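Local coordinates for protein YibA (Escherichia coli, PDB 1OYZ), which is of unknown function but folds as an all-helical chain containing HEAT repeats, and may have an oxidoreductase activity, at residues L32-N36 / S37-I41; V56-A59 / I60-S64; K82-K85 / K86-D89; L164-L167 / L168-P171; L248-K251 / T252-P255. One frame throughout, in Å; residues are numbered along the deposited sequence.

Interaction 1 of 5, residues L32-N36 / S37-I41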
loop_
_atom_site.group_PDB
_atom_site.type_symbol
_atom_site.label_atom_id
_atom_site.label_comp_id
_atom_site.label_asym_id
_atom_site.label_seq_id
_atom_site.Cartn_x
_atom_site.Cartn_y
_atom_site.Cartn_z
ATOM N N LEU A 32 -25.246 -4.454 -8.666
ATOM C CA LEU A 32 -24.500 -3.397 -7.998
ATOM C C LEU A 32 -25.296 -2.878 -6.813
ATOM O O LEU A 32 -24.723 -2.314 -5.888
ATOM C CB LEU A 32 -24.200 -2.244 -8.953
ATOM C CG LEU A 32 -23.368 -2.627 -10.170
ATOM C CD1 LEU A 32 -23.221 -1.418 -11.059
ATOM C CD2 LEU A 32 -22.000 -3.182 -9.727
ATOM N N ASP A 33 -26.613 -3.085 -6.846
ATOM C CA ASP A 33 -27.499 -2.634 -5.774
ATOM C C ASP A 33 -27.901 -3.734 -4.819
ATOM O O ASP A 33 -28.876 -3.592 -4.091
ATOM C CB ASP A 33 -28.771 -2.032 -6.344
ATOM C CG ASP A 33 -28.511 -0.784 -7.113
ATOM O OD1 ASP A 33 -27.574 -0.060 -6.730
ATOM O OD2 ASP A 33 -29.243 -0.521 -8.080
ATOM N N ASP A 34 -27.168 -4.836 -4.830
ATOM C CA ASP A 34 -27.474 -5.947 -3.948
ATOM C C ASP A 34 -27.158 -5.538 -2.510
ATOM O O ASP A 34 -26.361 -4.627 -2.290
ATOM C CB ASP A 34 -26.640 -7.153 -4.363
ATOM C CG ASP A 34 -27.130 -8.430 -3.748
ATOM O OD1 ASP A 34 -26.642 -8.791 -2.656
ATOM O OD2 ASP A 34 -28.019 -9.068 -4.360
ATOM N N HIS A 35 -27.773 -6.203 -1.530
ATOM C CA HIS A 35 -27.515 -5.870 -0.128
ATOM C C HIS A 35 -26.209 -6.464 0.383
ATOM O O HIS A 35 -25.673 -6.017 1.410
ATOM C CB HIS A 35 -28.683 -6.313 0.767
ATOM C CG HIS A 35 -29.915 -5.473 0.606
ATOM N ND1 HIS A 35 -29.890 -4.099 0.683
ATOM C CD2 HIS A 35 -31.205 -5.816 0.373
ATOM C CE1 HIS A 35 -31.115 -3.624 0.501
ATOM N NE2 HIS A 35 -31.927 -4.646 0.312
ATOM N N ASN A 36 -25.692 -7.462 -0.326
ATOM C CA ASN A 36 -24.438 -8.078 0.082
ATOM C C ASN A 36 -23.264 -7.385 -0.590
ATOM O O ASN A 36 -23.240 -7.189 -1.804
ATOM C CB ASN A 36 -24.387 -9.569 -0.253
ATOM C CG ASN A 36 -23.106 -10.220 0.253
ATOM O OD1 ASN A 36 -22.983 -10.528 1.443
ATOM N ND2 ASN A 36 -22.134 -10.401 -0.639
ATOM N N SER A 37 -22.288 -7.027 0.223
ATOM C CA SER A 37 -21.113 -6.322 -0.236
ATOM C C SER A 37 -20.316 -7.080 -1.290
ATOM O O SER A 37 -19.981 -6.533 -2.337
ATOM C CB SER A 37 -20.205 -6.009 0.954
ATOM O OG SER A 37 -19.215 -5.080 0.554
ATOM N N LEU A 38 -20.012 -8.335 -0.991
ATOM C CA LEU A 38 -19.245 -9.184 -1.882
ATOM C C LEU A 38 -19.927 -9.321 -3.231
ATOM O O LEU A 38 -19.260 -9.384 -4.282
ATOM C CB LEU A 38 -19.066 -10.560 -1.267
ATOM C CG LEU A 38 -18.141 -11.484 -2.054
ATOM C CD1 LEU A 38 -16.786 -10.818 -2.297
ATOM C CD2 LEU A 38 -17.976 -12.761 -1.263
ATOM N N LYS A 39 -21.255 -9.379 -3.204
ATOM C CA LYS A 39 -22.003 -9.476 -4.442
ATOM C C LYS A 39 -21.809 -8.214 -5.276
ATOM O O LYS A 39 -21.629 -8.274 -6.489
ATOM C CB LYS A 39 -23.500 -9.701 -4.174
ATOM C CG LYS A 39 -23.903 -11.166 -4.146
ATOM C CD LYS A 39 -25.386 -11.342 -4.399
ATOM C CE LYS A 39 -25.750 -12.816 -4.567
ATOM N NZ LYS A 39 -27.227 -13.030 -4.818
ATOM N N ARG A 40 -21.833 -7.063 -4.626
ATOM C CA ARG A 40 -21.660 -5.806 -5.349
ATOM C C ARG A 40 -20.261 -5.678 -5.955
ATOM O O ARG A 40 -20.076 -5.211 -7.076
ATOM C CB ARG A 40 -21.917 -4.636 -4.396
ATOM C CG ARG A 40 -23.376 -4.513 -3.992
ATOM C CD ARG A 40 -23.667 -3.211 -3.249
ATOM N NE ARG A 40 -23.436 -3.353 -1.821
ATOM C CZ ARG A 40 -22.280 -3.133 -1.221
ATOM N NH1 ARG A 40 -21.229 -2.733 -1.926
ATOM N NH2 ARG A 40 -22.165 -3.347 0.083
ATOM N N ILE A 41 -19.272 -6.086 -5.195
ATOM C CA ILE A 41 -17.897 -5.995 -5.635
ATOM C C ILE A 41 -17.581 -6.935 -6.808
ATOM O O ILE A 41 -16.928 -6.538 -7.796
ATOM C CB ILE A 41 -16.992 -6.313 -4.458
ATOM C CG1 ILE A 41 -17.090 -5.156 -3.460
ATOM C CG2 ILE A 41 -15.578 -6.654 -4.951
ATOM C CD1 ILE A 41 -16.485 -5.454 -2.086
#

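Interaction 2 of 5, residues V56-A59 / I60-S64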
loop_
_atom_site.group_PDB
_atom_site.type_symbol
_atom_site.label_atom_id
_atom_site.label_comp_id
_atom_site.label_asym_id
_atom_site.label_seq_id
_atom_site.Cartn_x
_atom_site.Cartn_y
_atom_site.Cartn_z
ATOM N N VAL A 56 -19.393 2.274 -18.366
ATOM C CA VAL A 56 -18.729 3.524 -17.989
ATOM C C VAL A 56 -19.760 4.603 -17.612
ATOM O O VAL A 56 -19.673 5.234 -16.535
ATOM C CB VAL A 56 -17.867 4.061 -19.143
ATOM C CG1 VAL A 56 -17.253 5.422 -18.761
ATOM C CG2 VAL A 56 -16.785 3.040 -19.495
ATOM N N ARG A 57 -20.746 4.816 -18.486
ATOM C CA ARG A 57 -21.771 5.834 -18.221
ATOM C C ARG A 57 -22.509 5.602 -16.910
ATOM O O ARG A 57 -22.669 6.509 -16.106
ATOM C CB ARG A 57 -22.777 5.916 -19.379
ATOM C CG ARG A 57 -22.223 6.624 -20.613
ATOM C CD ARG A 57 -23.267 6.782 -21.735
ATOM N NE ARG A 57 -24.420 7.603 -21.333
ATOM C CZ ARG A 57 -25.472 7.171 -20.629
ATOM N NH1 ARG A 57 -25.546 5.902 -20.234
ATOM N NH2 ARG A 57 -26.456 8.018 -20.307
ATOM N N LEU A 58 -22.956 4.381 -16.699
ATOM C CA LEU A 58 -23.667 4.052 -15.493
ATOM C C LEU A 58 -22.778 4.328 -14.269
ATOM O O LEU A 58 -23.254 4.814 -13.244
ATOM C CB LEU A 58 -24.074 2.587 -15.556
ATOM C CG LEU A 58 -25.043 2.006 -14.527
ATOM C CD1 LEU A 58 -24.322 1.797 -13.195
ATOM C CD2 LEU A 58 -26.266 2.939 -14.381
ATOM N N ALA A 59 -21.489 4.011 -14.377
ATOM C CA ALA A 59 -20.566 4.238 -13.259
ATOM C C ALA A 59 -20.473 5.735 -12.932
ATOM O O ALA A 59 -20.510 6.142 -11.760
ATOM C CB ALA A 59 -19.179 3.673 -13.596
ATOM N N ILE A 60 -20.363 6.540 -13.983
ATOM C CA ILE A 60 -20.312 7.985 -13.857
ATOM C C ILE A 60 -21.604 8.457 -13.184
ATOM O O ILE A 60 -21.557 9.127 -12.152
ATOM C CB ILE A 60 -20.143 8.633 -15.235
ATOM C CG1 ILE A 60 -18.700 8.412 -15.704
ATOM C CG2 ILE A 60 -20.539 10.140 -15.185
ATOM C CD1 ILE A 60 -18.478 8.687 -17.189
ATOM N N GLU A 61 -22.757 8.070 -13.716
ATOM C CA GLU A 61 -23.997 8.502 -13.073
ATOM C C GLU A 61 -24.017 8.096 -11.598
ATOM O O GLU A 61 -24.374 8.913 -10.730
ATOM C CB GLU A 61 -25.214 7.910 -13.763
ATOM C CG GLU A 61 -25.326 8.289 -15.206
ATOM C CD GLU A 61 -26.548 7.676 -15.843
ATOM O OE1 GLU A 61 -26.708 7.826 -17.071
ATOM O OE2 GLU A 61 -27.357 7.049 -15.112
ATOM N N PHE A 62 -23.649 6.846 -11.309
ATOM C CA PHE A 62 -23.612 6.378 -9.923
ATOM C C PHE A 62 -22.751 7.305 -9.086
ATOM O O PHE A 62 -22.981 7.458 -7.893
ATOM C CB PHE A 62 -23.030 4.963 -9.816
ATOM C CG PHE A 62 -24.067 3.882 -9.826
ATOM C CD1 PHE A 62 -25.232 4.030 -10.577
ATOM C CD2 PHE A 62 -23.880 2.712 -9.105
ATOM C CE1 PHE A 62 -26.194 3.032 -10.606
ATOM C CE2 PHE A 62 -24.835 1.702 -9.128
ATOM C CZ PHE A 62 -25.999 1.863 -9.882
ATOM N N CYS A 63 -21.750 7.905 -9.717
ATOM C CA CYS A 63 -20.873 8.810 -9.006
ATOM C C CYS A 63 -21.627 9.997 -8.425
ATOM O O CYS A 63 -21.159 10.614 -7.475
ATOM C CB CYS A 63 -19.746 9.282 -9.919
ATOM S SG CYS A 63 -18.397 8.081 -9.934
ATOM N N SER A 64 -22.803 10.290 -8.968
ATOM C CA SER A 64 -23.615 11.407 -8.481
ATOM C C SER A 64 -24.839 10.973 -7.705
ATOM O O SER A 64 -25.704 11.785 -7.399
ATOM C CB SER A 64 -24.059 12.275 -9.643
ATOM O OG SER A 64 -22.945 13.019 -10.085
#

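Interaction 3 of 5, residues K82-K85 / K86-D89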
loop_
_atom_site.group_PDB
_atom_site.type_symbol
_atom_site.label_atom_id
_atom_site.label_comp_id
_atom_site.label_asym_id
_atom_site.label_seq_id
_atom_site.Cartn_x
_atom_site.Cartn_y
_atom_site.Cartn_z
ATOM N N LYS A 82 -11.816 0.099 -18.790
ATOM C CA LYS A 82 -11.220 0.768 -19.940
ATOM C C LYS A 82 -12.136 1.916 -20.387
ATOM O O LYS A 82 -13.363 1.785 -20.388
ATOM C CB LYS A 82 -11.000 -0.227 -21.082
ATOM C CG LYS A 82 -9.807 -1.154 -20.847
ATOM C CD LYS A 82 -9.471 -1.963 -22.097
ATOM C CE LYS A 82 -8.021 -2.410 -22.097
ATOM N NZ LYS A 82 -7.624 -2.832 -23.470
ATOM N N ILE A 83 -11.535 3.045 -20.736
ATOM C CA ILE A 83 -12.287 4.217 -21.173
ATOM C C ILE A 83 -11.617 4.880 -22.355
ATOM O O ILE A 83 -10.392 4.986 -22.415
ATOM C CB ILE A 83 -12.403 5.292 -20.065
ATOM C CG1 ILE A 83 -11.013 5.738 -19.640
ATOM C CG2 ILE A 83 -13.213 4.747 -18.874
ATOM C CD1 ILE A 83 -11.011 6.723 -18.492
ATOM N N CYS A 84 -12.434 5.340 -23.287
ATOM C CA CYS A 84 -11.928 6.008 -24.463
ATOM C C CYS A 84 -10.998 7.145 -24.078
ATOM O O CYS A 84 -11.034 7.668 -22.955
ATOM C CB CYS A 84 -13.091 6.543 -25.271
ATOM S SG CYS A 84 -14.320 7.270 -24.185
ATOM N N LYS A 85 -10.169 7.523 -25.033
ATOM C CA LYS A 85 -9.200 8.580 -24.834
ATOM C C LYS A 85 -9.886 9.927 -24.642
ATOM O O LYS A 85 -9.306 10.844 -24.077
ATOM C CB LYS A 85 -8.268 8.652 -26.042
ATOM C CG LYS A 85 -6.824 8.936 -25.687
ATOM C CD LYS A 85 -6.149 7.674 -25.187
ATOM C CE LYS A 85 -6.033 6.654 -26.317
ATOM N NZ LYS A 85 -5.552 5.319 -25.847
ATOM N N LYS A 86 -11.125 10.040 -25.104
ATOM C CA LYS A 86 -11.832 11.301 -24.992
ATOM C C LYS A 86 -12.689 11.457 -23.761
ATOM O O LYS A 86 -13.409 12.444 -23.616
ATOM C CB LYS A 86 -12.677 11.545 -26.241
ATOM C CG LYS A 86 -12.061 12.607 -27.140
ATOM C CD LYS A 86 -10.607 12.250 -27.479
ATOM C CE LYS A 86 -9.831 13.433 -28.037
ATOM N NZ LYS A 86 -8.428 13.040 -28.353
ATOM N N CYS A 87 -12.618 10.481 -22.873
ATOM C CA CYS A 87 -13.393 10.548 -21.653
ATOM C C CYS A 87 -12.477 10.380 -20.468
ATOM O O CYS A 87 -12.877 10.629 -19.346
ATOM C CB CYS A 87 -14.460 9.451 -21.626
ATOM S SG CYS A 87 -15.947 9.766 -22.607
ATOM N N GLU A 88 -11.248 9.959 -20.729
ATOM C CA GLU A 88 -10.274 9.717 -19.672
ATOM C C GLU A 88 -10.065 10.916 -18.733
ATOM O O GLU A 88 -10.151 10.775 -17.517
ATOM C CB GLU A 88 -8.939 9.279 -20.292
ATOM C CG GLU A 88 -8.099 8.399 -19.373
ATOM C CD GLU A 88 -6.745 7.980 -19.966
ATOM O OE1 GLU A 88 -5.931 7.421 -19.201
ATOM O OE2 GLU A 88 -6.488 8.194 -21.175
ATOM N N ASP A 89 -9.800 12.094 -19.287
ATOM C CA ASP A 89 -9.606 13.268 -18.444
ATOM C C ASP A 89 -10.826 13.561 -17.583
ATOM O O ASP A 89 -10.690 13.847 -16.392
ATOM C CB ASP A 89 -9.270 14.501 -19.287
ATOM C CG ASP A 89 -7.826 14.497 -19.778
ATOM O OD1 ASP A 89 -6.950 13.914 -19.102
ATOM O OD2 ASP A 89 -7.559 15.103 -20.832
#

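Interaction 4 of 5, residues L164-L167 / L168-P171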
loop_
_atom_site.group_PDB
_atom_site.type_symbol
_atom_site.label_atom_id
_atom_site.label_comp_id
_atom_site.label_asym_id
_atom_site.label_seq_id
_atom_site.Cartn_x
_atom_site.Cartn_y
_atom_site.Cartn_z
ATOM N N LEU A 164 4.965 11.876 3.247
ATOM C CA LEU A 164 5.445 10.602 3.747
ATOM C C LEU A 164 5.890 10.732 5.209
ATOM O O LEU A 164 5.482 9.951 6.077
ATOM C CB LEU A 164 6.615 10.142 2.874
ATOM C CG LEU A 164 6.347 8.928 1.971
ATOM C CD1 LEU A 164 4.861 8.704 1.799
ATOM C CD2 LEU A 164 7.043 9.126 0.630
ATOM N N ILE A 165 6.701 11.749 5.489
ATOM C CA ILE A 165 7.176 11.970 6.837
ATOM C C ILE A 165 6.011 12.181 7.782
ATOM O O ILE A 165 5.972 11.585 8.857
ATOM C CB ILE A 165 8.150 13.177 6.873
ATOM C CG1 ILE A 165 9.425 12.814 6.121
ATOM C CG2 ILE A 165 8.489 13.562 8.308
ATOM C CD1 ILE A 165 10.453 13.928 6.070
ATOM N N ASN A 166 5.036 13.006 7.398
ATOM C CA ASN A 166 3.909 13.210 8.308
ATOM C C ASN A 166 3.128 11.902 8.519
ATOM O O ASN A 166 2.629 11.658 9.612
ATOM C CB ASN A 166 2.973 14.311 7.791
ATOM C CG ASN A 166 2.327 15.110 8.924
ATOM O OD1 ASN A 166 3.016 15.757 9.706
ATOM N ND2 ASN A 166 1.002 15.050 9.024
ATOM N N LEU A 167 3.039 11.059 7.490
ATOM C CA LEU A 167 2.323 9.784 7.612
ATOM C C LEU A 167 3.084 8.812 8.523
ATOM O O LEU A 167 2.498 7.914 9.123
ATOM C CB LEU A 167 2.078 9.156 6.224
ATOM C CG LEU A 167 1.112 9.972 5.331
ATOM C CD1 LEU A 167 1.065 9.434 3.900
ATOM C CD2 LEU A 167 -0.289 9.949 5.946
ATOM N N LEU A 168 4.398 8.971 8.603
ATOM C CA LEU A 168 5.159 8.117 9.493
ATOM C C LEU A 168 4.682 8.414 10.914
ATOM O O LEU A 168 4.747 7.549 11.792
ATOM C CB LEU A 168 6.649 8.426 9.405
ATOM C CG LEU A 168 7.371 8.020 8.130
ATOM C CD1 LEU A 168 8.809 8.581 8.155
ATOM C CD2 LEU A 168 7.381 6.503 8.017
ATOM N N LYS A 169 4.201 9.639 11.131
ATOM C CA LYS A 169 3.755 10.064 12.451
ATOM C C LYS A 169 2.284 9.809 12.658
ATOM O O LYS A 169 1.700 10.236 13.655
ATOM C CB LYS A 169 4.030 11.555 12.648
ATOM C CG LYS A 169 5.392 12.005 12.161
ATOM C CD LYS A 169 5.482 13.531 12.163
ATOM C CE LYS A 169 6.742 14.039 11.462
ATOM N NZ LYS A 169 6.948 15.494 11.729
ATOM N N ASP A 170 1.688 9.081 11.730
ATOM C CA ASP A 170 0.272 8.826 11.824
ATOM C C ASP A 170 -0.143 7.998 13.025
ATOM O O ASP A 170 0.589 7.120 13.485
ATOM C CB ASP A 170 -0.223 8.151 10.561
ATOM C CG ASP A 170 -1.692 8.348 10.357
ATOM O OD1 ASP A 170 -2.489 7.733 11.093
ATOM O OD2 ASP A 170 -2.050 9.143 9.464
ATOM N N PRO A 171 -1.330 8.296 13.564
ATOM C CA PRO A 171 -1.856 7.570 14.722
ATOM C C PRO A 171 -2.203 6.148 14.317
ATOM O O PRO A 171 -2.268 5.248 15.142
ATOM C CB PRO A 171 -3.084 8.393 15.106
ATOM C CG PRO A 171 -2.684 9.774 14.721
ATOM C CD PRO A 171 -2.079 9.550 13.357
HETATM O O HOH W 1 -0.552 11.143 9.575
#

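Interaction 5 of 5, residues L248-K251 / T252-P255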
loop_
_atom_site.group_PDB
_atom_site.type_symbol
_atom_site.label_atom_id
_atom_site.label_comp_id
_atom_site.label_asym_id
_atom_site.label_seq_id
_atom_site.Cartn_x
_atom_site.Cartn_y
_atom_site.Cartn_z
ATOM N N LEU A 248 23.534 -3.709 7.598
ATOM C CA LEU A 248 24.064 -2.644 8.453
ATOM C C LEU A 248 25.583 -2.458 8.301
ATOM O O LEU A 248 26.080 -1.336 8.380
ATOM C CB LEU A 248 23.735 -2.917 9.918
ATOM C CG LEU A 248 24.307 -1.912 10.939
ATOM C CD1 LEU A 248 23.689 -0.514 10.710
ATOM C CD2 LEU A 248 23.990 -2.412 12.341
ATOM N N GLY A 249 26.313 -3.549 8.067
ATOM C CA GLY A 249 27.764 -3.452 7.878
ATOM C C GLY A 249 28.610 -3.119 9.113
ATOM O O GLY A 249 29.718 -2.569 9.013
ATOM N N ASP A 250 28.076 -3.465 10.277
ATOM C CA ASP A 250 28.732 -3.222 11.558
ATOM C C ASP A 250 29.193 -4.584 12.130
ATOM O O ASP A 250 28.365 -5.440 12.484
ATOM C CB ASP A 250 27.729 -2.536 12.486
ATOM C CG ASP A 250 28.345 -2.092 13.803
ATOM O OD1 ASP A 250 27.975 -0.984 14.249
ATOM O OD2 ASP A 250 29.166 -2.842 14.394
ATOM N N LYS A 251 30.504 -4.777 12.229
ATOM C CA LYS A 251 31.038 -6.055 12.702
ATOM C C LYS A 251 30.735 -6.393 14.143
ATOM O O LYS A 251 31.117 -7.451 14.629
ATOM C CB LYS A 251 32.537 -6.121 12.452
ATOM C CG LYS A 251 32.941 -5.997 10.979
ATOM C CD LYS A 251 34.459 -6.235 10.804
ATOM C CE LYS A 251 34.858 -6.307 9.336
ATOM N NZ LYS A 251 34.204 -5.184 8.579
ATOM N N THR A 252 30.039 -5.503 14.831
ATOM C CA THR A 252 29.683 -5.776 16.207
ATOM C C THR A 252 28.746 -6.980 16.245
ATOM O O THR A 252 28.624 -7.651 17.264
ATOM C CB THR A 252 28.925 -4.609 16.855
ATOM O OG1 THR A 252 29.686 -3.412 16.719
ATOM C CG2 THR A 252 28.689 -4.899 18.328
ATOM N N LEU A 253 28.073 -7.234 15.133
ATOM C CA LEU A 253 27.134 -8.336 15.080
ATOM C C LEU A 253 27.705 -9.681 14.654
ATOM O O LEU A 253 26.977 -10.671 14.603
ATOM C CB LEU A 253 25.957 -7.992 14.166
ATOM C CG LEU A 253 25.092 -6.819 14.612
ATOM C CD1 LEU A 253 25.838 -5.557 14.332
ATOM C CD2 LEU A 253 23.782 -6.789 13.844
ATOM N N LEU A 254 28.996 -9.741 14.348
ATOM C CA LEU A 254 29.560 -11.013 13.933
ATOM C C LEU A 254 29.494 -12.082 15.001
ATOM O O LEU A 254 29.073 -13.190 14.736
ATOM C CB LEU A 254 31.002 -10.832 13.454
ATOM C CG LEU A 254 31.118 -10.149 12.088
ATOM C CD1 LEU A 254 32.582 -9.790 11.792
ATOM C CD2 LEU A 254 30.588 -11.073 11.017
ATOM N N PRO A 255 29.877 -11.756 16.240
ATOM C CA PRO A 255 29.830 -12.778 17.291
ATOM C C PRO A 255 28.490 -13.494 17.412
ATOM O O PRO A 255 28.434 -14.725 17.376
ATOM C CB PRO A 255 30.184 -11.983 18.548
ATOM C CG PRO A 255 31.116 -10.921 18.003
ATOM C CD PRO A 255 30.318 -10.464 16.805
#

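Interaction 1 of 5, residues L32-N36 / S37-I41
Arg40 reaches back alongside the carbonyl oxygens of Leu32 and Asp34 where the loop 32-36 turns into helix 37-50, with an Asx turn that ends on Asn36, the N-cap residue. In that turn Asp34 OD1 accepts from the backbone N of Asn36 at 2.8 Å, a fairly straight bond (163°) that arrives on the anti side of the carboxylate. Asp34 suits the place because its short acid, with CG opposite the backbone N (chi1 -165°), can turn forward to the amide two residues on. Helical bonding then begins, Arg40 N donating to Asn36 O at 3.2 Å. A weak, bent bond, also 3.2 Å, runs from Arg40 NE to Asp34 O, which lies at the edge of the guanidinium and in its plane.

Charge adds a looser attraction: Lys39 NZ stands 4.1 Å from Asp34 OD2, beyond a salt bridge, while the lysine chain slants past the carboxylate, CD of Lys39 lying 3.3 Å from Asp34 OD1. Asp33, by contrast, makes a true salt bridge with Arg70. Apolar packing holds the start of the loop, where buried Leu32 packs on Ala44 and Leu47 of helix 37-50. The Arg40 chain bends at chi3 (-87°), turning its flat head so that one face lies beneath Ser37 CA, which is offset toward the rim.

Interaction 2 of 5, residues V56-A59 / I60-S64
Leu58 lays its CD1 methyl over one face of the Phe62 ring, a CH-pi contact in which CD1 lies 3.6 Å from the ring centroid of Phe62 and 18° off the ring normal. Leucine is well suited here: with CG opposite the backbone N (chi1 -170°), its branched end leans forward along the helix, and the second methyl, CD2, also reaches Phe62 CE1 at 3.8 Å. Val56 and Ile60 run side by side in the same direction, meeting through Val56 CG1 and Ile60 CD1 at 3.8 Å. On the solvent side Arg57 and Glu61 form a salt bridge, NH2 of Arg57 to OE1 of Glu61 at 3.3 Å. Their flat groups stand almost perpendicular, 84° apart, and one carboxylate oxygen makes the contact.

Beneath these pairs the backbone bonds continue regularly, for example Glu61 N to Arg57 O at 2.9 Å. The apolar residues look into the array: Ile60 meets Val91 and Ile94 of helix 88-101, and Phe62 packs on Ile73 of helix 68-80. Val56-Ile60, Arg57-Glu61 and Leu58-Phe62 are each four residues apart, as expected of an amphipathic alpha-helix, charged on its outer surface and apolar toward its neighbours in a helical-repeat fold.

Interaction 3 of 5, residues K82-K85 / K86-D89
Cys84 O takes two backbone donors, Cys87 N at 3.2 Å and, through a weak and bent bond, Glu88 N, also at 3.2 Å. The first is fairly straight at its hydrogen (164°), yet the donor sits well above the carbonyl plane, 64° out of it. The side chains of the two cysteines come together as well: Cys84 SG lies 3.4 Å from Cys87 CB and 3.4 Å from Cys87 SG, too far for a disulfide, so the sulfurs simply pack as small, polarisable groups on this exposed corner.

Residues 84-87 thus form a type I beta turn, with Lys85 and Lys86 at its two central positions. It leads the chain from helix 68-80 into helix 88-101, Cys87 taking the N-cap position. Long, solvent-seeking lysines are at home at such a protruding bend.

Beside the turn, Ile83 crosses Glu88 at about a right angle, its CD1 methyl set 3.3 Å from Glu88 CA and 3.5 Å from Glu88 CG. CG1 lies between the backbone N and the carbonyl carbon (chi1 59°), which directs that methyl at the start of the helix. Lys85 and Glu88 run alongside one another, but Lys85 NZ is 5.6 Å from Glu88 OE2, so their attraction is probably weak. Glu88 also touches Asn122 and Tyr125, and the neighbouring Asp89 OD1 is hydrogen-bonded to the hydroxyl of Tyr125.

Interaction 4 of 5, residues L164-L167 / L168-P171
The C-terminal end of helix 161-168, within the HEAT-repeat region, unwinds here toward helix 173-186. Leu168 N still makes the alpha-helical bond to Leu164 O at 2.9 Å, with a weak branch to Ile165 O. After it the stronger bonds shift to three-residue spacing, though Lys169 N keeps a weak one to Ile165 O: Lys169 N donates to Asn166 O at 3.0 Å and Asp170 N to Leu167 O, also at 3.0 Å, both amides approaching from well above the carbonyl plane.

Leucines fill the inward side. Leu167 rests on Val175 and Ala179. Leu168 CG, opposite the carbonyl carbon (chi1 -71°), comes within 3.4 Å of Leu164 O, and the side chain packs on Ile183, Cys196 and Met200. With alanine in place of Leu168, the branched end between helices 173-186 and 191-200 is gone, which would probably open a gap beside Ile183 and Met200. At the border, exposed Lys169 runs its aliphatic chain along Ile165, which itself packs on helix 191-200; CE of Lys169 lies 3.6 Å from Ile165 CG2.

Asp170 is buried and held by several partners. Its OD2 forms a salt bridge with Arg145 of helix 142-153, consistent with the aspartate-arginine pairing familiar at HEAT-repeat turns, and OD1 accepts from the backbone N of Asn172, closing an Asx turn. Arg176 donates to the backbone O of Asp170. A single water spans the helix end, donating to Asn166 O at 3.2 Å and to Asp170 OD2 at 2.5 Å.

Interaction 5 of 5, residues L248-K251 / T252-P255
Asp250 OD2 receives both polar groups of Thr252: the backbone N at 2.8 Å and the hydroxyl OG1 at a modelled 2.4 Å, very short for a hydrogen bond, so its exact geometry is doubtful. The amide comes in on the anti side of the carboxylate and close to its plane, making an Asx turn at the approach to helix 254-261. A chi1 of -174° sets Asp250 CG opposite its own backbone N and turns the acid forward to these donors. Threonine adds a hydroxyl close to the carboxylate oxygen that already takes its amide. With an alanine at Asp250, the Thr252 amide would probably lose its side-chain acceptor and the Asx turn its closing bond.

Two backbone carbonyls accept from amides three residues on. Asp250 O accepts from Leu253 N at 3.2 Å, almost straight at the hydrogen (175°), and Lys251 O accepts from Leu254 N at 3.1 Å. Pro255, which has no N-H to give, is well placed in the first turn of a helix. Lys251 NZ has its partners at the C-terminus, a salt bridge to Ser280 OXT and a hydrogen bond to Leu277 O. Its aliphatic part lies alongside Leu254, CB of Lys251 standing 3.7 Å from Leu254 CD1. Gly249, with phi 71°, ends helix 239-248.

Leu248 and Leu253 cross at about a right angle, their methyls CD2 and CD1 4.2 Å apart, and both lean on Leu225 of helix 225-232, while Leu254 faces Ile274 and Leu277 of helix 268-277.

How the interactions relate
Interactions 1, 2 and 3 are neighbours toward one end of the array, and interaction 5 lies across the chain's centre from them, its centre about 54 Å from that of interaction 1. Leu32 of interaction 1 packs on Leu58 and Phe62 of interaction 2, whose Val56 meets Ile83 of interaction 3. Interactions 1 and 3 are surface contacts leading into helices; 2, 4 and 5 are partly buried. Chemistry follows place: mid-helix, interaction 2 relies on regular backbone bonds and four-residue side-chain pairs, whereas 1, 4 and 5 all use aspartate Asx turns ahead of a helix, that of interaction 4 being buried and salt-bridged just after another helix ends. Interaction 3 uses a backbone carbonyl.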